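Long-range contacts in alpha-fucosidase (Bifidobacterium bifidum, PDB 2EAB), which probably hydrolyses alpha-1,2-linked L-fucosyl residues, releasing fucose from glycans, and is represented here by the catalytic fragment of a longer protein: residues V192-A197 against A271-L276; I142-G147 against L203-S208; D174-T179 against T196-G201. One frame throughout, in Å; residues are numbered along the deposited sequence.

Interaction 1. Residues V192-A197 against A271-L276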
loop_
_atom_site.group_PDB
_atom_site.type_symbol
_atom_site.label_atom_id
_atom_site.label_comp_id
_atom_site.label_asym_id
_atom_site.label_seq_id
_atom_site.Cartn_x
_atom_site.Cartn_y
_atom_site.Cartn_z
ATOM N N VAL A 192 16.238 15.357 11.377
ATOM C CA VAL A 192 16.842 15.985 12.545
ATOM C C VAL A 192 17.297 14.904 13.511
ATOM O O VAL A 192 16.557 13.961 13.788
ATOM C CB VAL A 192 15.839 16.953 13.235
ATOM C CG1 VAL A 192 16.391 17.481 14.555
ATOM C CG2 VAL A 192 15.481 18.111 12.309
ATOM N N ALA A 193 18.532 15.035 13.990
ATOM C CA ALA A 193 19.024 14.242 15.107
ATOM C C ALA A 193 19.441 15.192 16.222
ATOM O O ALA A 193 20.360 16.000 16.050
ATOM C CB ALA A 193 20.185 13.363 14.684
ATOM N N ARG A 194 18.740 15.105 17.347
ATOM C CA ARG A 194 19.020 15.922 18.520
ATOM C C ARG A 194 19.743 15.051 19.533
ATOM O O ARG A 194 19.204 14.044 19.987
ATOM C CB ARG A 194 17.712 16.471 19.099
ATOM C CG ARG A 194 17.855 17.276 20.387
ATOM C CD ARG A 194 18.520 18.615 20.143
ATOM N NE ARG A 194 18.713 19.355 21.388
ATOM C CZ ARG A 194 19.460 20.449 21.505
ATOM N NH1 ARG A 194 20.100 20.943 20.452
ATOM N NH2 ARG A 194 19.576 21.049 22.683
ATOM N N LEU A 195 20.977 15.434 19.863
ATOM C CA LEU A 195 21.841 14.617 20.710
ATOM C C LEU A 195 22.281 15.407 21.930
ATOM O O LEU A 195 22.701 16.554 21.803
ATOM C CB LEU A 195 23.068 14.146 19.919
ATOM C CG LEU A 195 22.818 13.570 18.520
ATOM C CD1 LEU A 195 24.113 13.401 17.760
ATOM C CD2 LEU A 195 22.069 12.252 18.588
ATOM N N THR A 196 22.159 14.798 23.110
ATOM C CA THR A 196 22.556 15.456 24.362
ATOM C C THR A 196 23.362 14.555 25.293
ATOM O O THR A 196 23.271 13.327 25.233
ATOM C CB THR A 196 21.337 15.995 25.168
ATOM O OG1 THR A 196 20.694 14.916 25.856
ATOM C CG2 THR A 196 20.335 16.727 24.271
ATOM N N ALA A 197 24.156 15.199 26.145
ATOM C CA ALA A 197 24.751 14.566 27.317
ATOM C C ALA A 197 24.327 15.371 28.544
ATOM O O ALA A 197 24.131 16.582 28.450
ATOM C CB ALA A 197 26.259 14.536 27.193
ATOM N N ALA A 271 31.221 18.958 23.801
ATOM C CA ALA A 271 29.905 19.575 23.693
ATOM C C ALA A 271 28.964 19.058 24.778
ATOM O O ALA A 271 29.330 18.181 25.566
ATOM C CB ALA A 271 29.319 19.329 22.307
ATOM N N LYS A 272 27.756 19.616 24.812
ATOM C CA LYS A 272 26.712 19.153 25.716
ATOM C C LYS A 272 25.464 18.748 24.931
ATOM O O LYS A 272 24.836 17.735 25.233
ATOM C CB LYS A 272 26.370 20.226 26.754
ATOM C CG LYS A 272 25.534 19.707 27.916
ATOM C CD LYS A 272 25.122 20.825 28.860
ATOM C CE LYS A 272 24.323 20.275 30.029
ATOM N NZ LYS A 272 23.839 21.353 30.940
ATOM N N ALA A 273 25.114 19.552 23.928
ATOM C CA ALA A 273 23.959 19.284 23.074
ATOM C C ALA A 273 24.215 19.766 21.653
ATOM O O ALA A 273 24.803 20.831 21.439
ATOM C CB ALA A 273 22.714 19.941 23.639
ATOM N N VAL A 274 23.775 18.967 20.683
ATOM C CA VAL A 274 23.929 19.297 19.267
ATOM C C VAL A 274 22.667 18.933 18.483
ATOM O O VAL A 274 21.938 18.010 18.854
ATOM C CB VAL A 274 25.159 18.589 18.613
ATOM C CG1 VAL A 274 26.462 18.968 19.308
ATOM C CG2 VAL A 274 24.991 17.081 18.604
ATOM N N THR A 275 22.419 19.670 17.406
ATOM C CA THR A 275 21.381 19.308 16.445
ATOM C C THR A 275 22.028 19.057 15.093
ATOM O O THR A 275 22.798 19.884 14.598
ATOM C CB THR A 275 20.300 20.401 16.311
ATOM O OG1 THR A 275 19.813 20.755 17.609
ATOM C CG2 THR A 275 19.127 19.912 15.449
ATOM N N LEU A 276 21.727 17.897 14.518
ATOM C CA LEU A 276 22.142 17.561 13.166
ATOM C C LEU A 276 20.965 17.762 12.229
ATOM O O LEU A 276 19.857 17.308 12.513
ATOM C CB LEU A 276 22.611 16.108 13.090
ATOM C CG LEU A 276 24.073 15.768 13.399
ATOM C CD1 LEU A 276 24.566 16.327 14.731
ATOM C CD2 LEU A 276 24.270 14.262 13.342
#
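Arg194 NH1 donates to Thr275 OG1 at 2.9 Å, the hydroxyl lying near the guanidinium plane, at its edge. Arginine suits the place because one flat group can serve several partners: NH2 forms a salt bridge with Asp251, while the cation makes a cation-pi contact with Tyr316. CG stands anti to the backbone N (chi1 176°), and a bend at chi2 (71°) brings the guanidinium back across the neighbouring strand, where one face covers Ala273 CB, 3.5 Å from NH2. A leucine here removes both donors, which would probably leave the Asp251 carboxylate without its mate and Thr275 OG1 free to turn.

The backbones run antiparallel, their segment axes 4.7 Å apart at closest approach. Ala193 with Leu276 and Leu195 with Val274 are hydrogen-bonded pairs, each joined by two bonds; Leu195 N to Val274 O (2.9 Å) is almost straight. Ala197 N to Lys272 O adds one more bond.

On the opposite face the two segments' side chains are apolar: Ala193, Leu195, Val274 and Leu276. Val274 CG2 lies 3.7 Å from Leu195 CB, and small Ala193 lets its CB sit 4.0 Å from Leu276 CB.

The two strands are inner neighbours in one sheet of the N-terminal domain's beta-sandwich, flanked by strands 176-185 and 241-250. Leu195 and Val274 face Phe205 of strand 203-208 in the second sheet, whereas Arg194 points to the face where Tyr316 begins helix 316-331.

Interaction 2. Residues I142-G147 against L203-S208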
loop_
_atom_site.group_PDB
_atom_site.type_symbol
_atom_site.label_atom_id
_atom_site.label_comp_id
_atom_site.label_asym_id
_atom_site.label_seq_id
_atom_site.Cartn_x
_atom_site.Cartn_y
_atom_site.Cartn_z
ATOM N N ILE A 142 23.840 6.586 8.482
ATOM C CA ILE A 142 24.446 7.612 9.319
ATOM C C ILE A 142 25.023 6.902 10.539
ATOM O O ILE A 142 24.306 6.182 11.238
ATOM C CB ILE A 142 23.409 8.667 9.780
ATOM C CG1 ILE A 142 22.726 9.313 8.567
ATOM C CG2 ILE A 142 24.069 9.729 10.676
ATOM C CD1 ILE A 142 21.460 10.083 8.898
ATOM N N TYR A 143 26.323 7.081 10.772
ATOM C CA TYR A 143 26.969 6.556 11.978
ATOM C C TYR A 143 27.348 7.678 12.929
ATOM O O TYR A 143 27.924 8.683 12.518
ATOM C CB TYR A 143 28.208 5.728 11.637
ATOM C CG TYR A 143 27.905 4.336 11.135
ATOM C CD1 TYR A 143 27.567 3.312 12.018
ATOM C CD2 TYR A 143 27.964 4.036 9.775
ATOM C CE1 TYR A 143 27.300 2.027 11.560
ATOM C CE2 TYR A 143 27.692 2.750 9.307
ATOM C CZ TYR A 143 27.360 1.755 10.205
ATOM O OH TYR A 143 27.094 0.482 9.762
ATOM N N LEU A 144 26.998 7.491 14.200
ATOM C CA LEU A 144 27.359 8.420 15.263
ATOM C C LEU A 144 28.183 7.643 16.279
ATOM O O LEU A 144 27.638 6.925 17.116
ATOM C CB LEU A 144 26.107 9.030 15.909
ATOM C CG LEU A 144 25.093 9.714 14.981
ATOM C CD1 LEU A 144 23.801 10.038 15.716
ATOM C CD2 LEU A 144 25.672 10.966 14.357
ATOM N N ASP A 145 29.504 7.761 16.167
ATOM C CA ASP A 145 30.419 6.937 16.953
ATOM C C ASP A 145 30.900 7.692 18.187
ATOM O O ASP A 145 31.675 8.642 18.087
ATOM C CB ASP A 145 31.601 6.456 16.094
ATOM C CG ASP A 145 32.456 5.402 16.791
ATOM O OD1 ASP A 145 32.228 5.108 17.984
ATOM O OD2 ASP A 145 33.373 4.859 16.138
ATOM N N TYR A 146 30.416 7.253 19.346
ATOM C CA TYR A 146 30.708 7.890 20.626
ATOM C C TYR A 146 32.048 7.440 21.207
ATOM O O TYR A 146 32.576 8.075 22.124
ATOM C CB TYR A 146 29.573 7.609 21.618
ATOM C CG TYR A 146 28.310 8.423 21.389
ATOM C CD1 TYR A 146 27.571 8.299 20.207
ATOM C CD2 TYR A 146 27.845 9.306 22.362
ATOM C CE1 TYR A 146 26.411 9.044 19.999
ATOM C CE2 TYR A 146 26.685 10.052 22.168
ATOM C CZ TYR A 146 25.970 9.917 20.984
ATOM O OH TYR A 146 24.822 10.657 20.797
ATOM N N GLY A 147 32.583 6.341 20.678
ATOM C CA GLY A 147 33.892 5.826 21.079
ATOM C C GLY A 147 34.020 5.446 22.543
ATOM O O GLY A 147 35.067 5.679 23.156
ATOM N N LEU A 203 29.552 15.329 25.525
ATOM C CA LEU A 203 29.087 14.933 24.197
ATOM C C LEU A 203 30.253 14.935 23.212
ATOM O O LEU A 203 30.732 15.988 22.783
ATOM C CB LEU A 203 27.922 15.805 23.715
ATOM C CG LEU A 203 27.144 15.305 22.488
ATOM C CD1 LEU A 203 26.557 13.908 22.707
ATOM C CD2 LEU A 203 26.052 16.295 22.131
ATOM N N ASN A 204 30.714 13.730 22.890
ATOM C CA ASN A 204 31.844 13.508 22.002
ATOM C C ASN A 204 31.502 12.395 21.025
ATOM O O ASN A 204 31.198 11.274 21.439
ATOM C CB ASN A 204 33.088 13.122 22.807
ATOM C CG ASN A 204 33.504 14.199 23.788
ATOM O OD1 ASN A 204 34.164 15.164 23.421
ATOM N ND2 ASN A 204 33.117 14.032 25.047
ATOM N N PHE A 205 31.532 12.705 19.732
ATOM C CA PHE A 205 31.226 11.705 18.712
ATOM C C PHE A 205 31.735 12.085 17.330
ATOM O O PHE A 205 31.989 13.253 17.041
ATOM C CB PHE A 205 29.716 11.401 18.657
ATOM C CG PHE A 205 28.881 12.556 18.189
ATOM C CD1 PHE A 205 28.625 12.740 16.834
ATOM C CD2 PHE A 205 28.344 13.457 19.102
ATOM C CE1 PHE A 205 27.861 13.807 16.394
ATOM C CE2 PHE A 205 27.572 14.528 18.671
ATOM C CZ PHE A 205 27.330 14.703 17.311
ATOM N N ASN A 206 31.877 11.066 16.489
ATOM C CA ASN A 206 32.217 11.230 15.092
ATOM C C ASN A 206 30.978 10.929 14.255
ATOM O O ASN A 206 30.330 9.900 14.457
ATOM C CB ASN A 206 33.361 10.279 14.736
ATOM C CG ASN A 206 33.728 10.318 13.273
ATOM O OD1 ASN A 206 33.029 9.752 12.429
ATOM N ND2 ASN A 206 34.845 10.965 12.962
ATOM N N VAL A 207 30.645 11.828 13.334
ATOM C CA VAL A 207 29.520 11.594 12.429
ATOM C C VAL A 207 30.005 11.341 11.007
ATOM O O VAL A 207 30.812 12.099 10.465
ATOM C CB VAL A 207 28.439 12.719 12.489
ATOM C CG1 VAL A 207 29.039 14.087 12.263
ATOM C CG2 VAL A 207 27.320 12.458 11.482
ATOM N N SER A 208 29.519 10.248 10.427
ATOM C CA SER A 208 29.811 9.901 9.045
ATOM C C SER A 208 28.528 9.462 8.349
ATOM O O SER A 208 27.532 9.141 9.003
ATOM C CB SER A 208 30.876 8.802 8.976
ATOM O OG SER A 208 30.458 7.632 9.654
HETATM O O HOH W 1 31.524 9.885 23.788
#
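Tyr143 and Ser208, like Asp145 and Asn206, are hydrogen-bonded pairs of antiparallel strands, and two backbone bonds close each of them. Tyr143 N reaches Ser208 O at 3.0 Å and Asp145 N reaches Asn206 O at 2.9 Å. Between them Leu144 and Val207 form a non-hydrogen-bonded pair. The strand segments run 156° apart, and beyond Asp145 the first leaves the pairing in a turn: Asp145 OD1 accepts from Gly147 N at 3.0 Å, an Asx turn in which the donor lies above the carboxylate plane. Gly147 has positive phi, which a residue without a side chain adopts easily.

The apolar contacts lie on the buried side. Leu144 and Val207 lie alongside each other, CD2 against CG2 at 3.6 Å, branched residues that pack together on the face turned to the other sheet. Leu203 CD1 approaches Tyr146 CE2 at 3.9 Å.

Among the aromatic contacts, Phe205 CB sits over one face of the Tyr146 ring, 4.2 Å from its centroid, a CH-pi contact. Phe205 CG is placed between its backbone N and carbonyl carbon (chi1 66°), which carries the ring alongside Tyr146. The two planes are 27° apart but slid so far that they barely overlap.

On the more polar side, Asn206 ND2 is hydrogen-bonded to Ser265 OG, and Arg69 makes a cation-pi contact with the Tyr143 ring. Strand 69-76 flanks 140-145, and strand 266-271 flanks 203-208. Leu144, Tyr146 and Phe205 all press on Leu195 of strand 190-197, so this sheet packs face to face with the one holding 190-197, as the two layers of a beta-sandwich.

Interaction 3. Residues D174-T179 against T196-G201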
loop_
_atom_site.group_PDB
_atom_site.type_symbol
_atom_site.label_atom_id
_atom_site.label_comp_id
_atom_site.label_asym_id
_atom_site.label_seq_id
_atom_site.Cartn_x
_atom_site.Cartn_y
_atom_site.Cartn_z
ATOM N N ASP A 174 28.524 5.390 32.625
ATOM C CA ASP A 174 29.545 5.929 33.531
ATOM C C ASP A 174 29.108 7.252 34.182
ATOM O O ASP A 174 29.872 8.221 34.226
ATOM C CB ASP A 174 30.882 6.078 32.788
ATOM C CG ASP A 174 32.059 6.307 33.721
ATOM O OD1 ASP A 174 32.109 5.683 34.803
ATOM O OD2 ASP A 174 32.940 7.117 33.360
ATOM N N GLY A 175 27.868 7.282 34.668
ATOM C CA GLY A 175 27.333 8.434 35.394
ATOM C C GLY A 175 26.645 9.499 34.557
ATOM O O GLY A 175 25.978 10.381 35.101
ATOM N N VAL A 176 26.797 9.418 33.235
ATOM C CA VAL A 176 26.256 10.426 32.321
ATOM C C VAL A 176 25.078 9.858 31.525
ATOM O O VAL A 176 25.164 8.753 30.982
ATOM C CB VAL A 176 27.344 10.952 31.342
ATOM C CG1 VAL A 176 26.799 12.077 30.462
ATOM C CG2 VAL A 176 28.577 11.428 32.103
ATOM N N THR A 177 23.981 10.612 31.480
ATOM C CA THR A 177 22.829 10.251 30.656
ATOM C C THR A 177 22.971 10.843 29.258
ATOM O O THR A 177 23.154 12.051 29.093
ATOM C CB THR A 177 21.497 10.695 31.303
ATOM O OG1 THR A 177 21.330 10.017 32.553
ATOM C CG2 THR A 177 20.306 10.365 30.398
ATOM N N TYR A 178 22.893 9.972 28.255
ATOM C CA TYR A 178 22.944 10.380 26.857
ATOM C C TYR A 178 21.578 10.170 26.232
ATOM O O TYR A 178 20.956 9.128 26.436
ATOM C CB TYR A 178 24.000 9.572 26.101
ATOM C CG TYR A 178 25.407 9.805 26.605
ATOM C CD1 TYR A 178 26.194 10.827 26.075
ATOM C CD2 TYR A 178 25.949 9.009 27.616
ATOM C CE1 TYR A 178 27.488 11.052 26.535
ATOM C CE2 TYR A 178 27.242 9.224 28.087
ATOM C CZ TYR A 178 28.004 10.243 27.540
ATOM O OH TYR A 178 29.280 10.457 28.007
ATOM N N THR A 179 21.103 11.170 25.496
ATOM C CA THR A 179 19.835 11.033 24.781
ATOM C C THR A 179 19.990 11.313 23.294
ATOM O O THR A 179 20.854 12.094 22.875
ATOM C CB THR A 179 18.706 11.938 25.345
ATOM O OG1 THR A 179 18.907 13.295 24.937
ATOM C CG2 THR A 179 18.630 11.856 26.868
ATOM N N THR A 196 22.159 14.798 23.110
ATOM C CA THR A 196 22.556 15.456 24.362
ATOM C C THR A 196 23.362 14.555 25.293
ATOM O O THR A 196 23.271 13.327 25.233
ATOM C CB THR A 196 21.337 15.995 25.168
ATOM O OG1 THR A 196 20.694 14.916 25.856
ATOM C CG2 THR A 196 20.335 16.727 24.271
ATOM N N ALA A 197 24.156 15.199 26.145
ATOM C CA ALA A 197 24.751 14.566 27.317
ATOM C C ALA A 197 24.327 15.371 28.544
ATOM O O ALA A 197 24.131 16.582 28.450
ATOM C CB ALA A 197 26.259 14.536 27.193
ATOM N N SER A 198 24.179 14.700 29.685
ATOM C CA SER A 198 23.683 15.353 30.905
ATOM C C SER A 198 24.729 16.241 31.581
ATOM O O SER A 198 24.385 17.123 32.376
ATOM C CB SER A 198 23.157 14.315 31.895
ATOM O OG SER A 198 24.174 13.402 32.263
ATOM N N LYS A 199 25.997 16.005 31.259
ATOM C CA LYS A 199 27.105 16.770 31.827
ATOM C C LYS A 199 27.863 17.502 30.725
ATOM O O LYS A 199 28.160 16.922 29.677
ATOM C CB LYS A 199 28.042 15.850 32.621
ATOM C CG LYS A 199 27.388 15.198 33.842
ATOM C CD LYS A 199 28.362 14.318 34.619
ATOM C CE LYS A 199 27.657 13.594 35.758
ATOM N NZ LYS A 199 28.601 12.765 36.564
ATOM N N ALA A 200 28.160 18.780 30.959
ATOM C CA ALA A 200 28.885 19.603 29.989
ATOM C C ALA A 200 30.229 18.982 29.612
ATOM O O ALA A 200 30.925 18.422 30.462
ATOM C CB ALA A 200 29.078 21.016 30.526
ATOM N N GLY A 201 30.572 19.067 28.327
ATOM C CA GLY A 201 31.831 18.527 27.817
ATOM C C GLY A 201 31.819 17.039 27.507
ATOM O O GLY A 201 32.800 16.504 26.984
HETATM O O HOH W 2 30.061 10.714 35.357
HETATM O O HOH W 3 21.363 13.964 28.350
HETATM O O HOH W 4 23.597 11.600 22.953
#
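Thr179 and Thr196 turn their hydroxyls at each other, OG1 to OG1 2.6 Å, a short hydrogen bond that either could donate. Both have OG1 between the backbone N and the carbonyl carbon (chi1 76° and 78°), which aims each oxygen across the strands and lets threonine add a side-chain link to the two backbone bonds of this pair. A water joins Thr196 OG1 to Thr177 O.

Tyr178 and Ala197 occupy the other face. Ala197 CB, the whole of a small side chain, approaches Tyr178 CE1 obliquely at 3.8 Å, and within its own strand Val176 CG1 lies over the rim of one face of the tyrosine ring.

These strands, 176-185 and 190-197, form a beta hairpin, and the contact lies at its open end. There Ser198 takes over from the backbone: its OG accepts from Thr177 N at 2.9 Å, with an angle of 152° at the hydrogen, while Ser198 N gives Thr177 O only a weak bond. The same OG sits 3.4 Å from Val176 CG1.

The extended chain of Lys199 crosses Val176, Lys199 CD lying 3.8 Å from Val176 CG2. Lysine suits this exposed end of the hairpin, since its aliphatic part covers the valine while NZ reaches a water held by Asp174 O.

Overall arrangement
Interactions 1 and 3 share Thr196 and Ala197 and add successive neighbours to one sheet, strand 190-197 lying between 176-185 and 273-282; their centres are about 11 Å apart. Interaction 2 belongs to the second sheet, its centre about 11 Å from interaction 1 and 14 Å from interaction 3. The layers of this beta-sandwich meet where Leu195 CD1 lies 3.5 Å from Phe205 CZ. Among these segments the chain changes layer between 197 and 203 and again at 271-273; Ala271 O, still in the second sheet, makes a probable hydrogen bond with Leu203 N (2.9 Å) there. All three lie in the N-terminal family region, away from the annotated calcium sites.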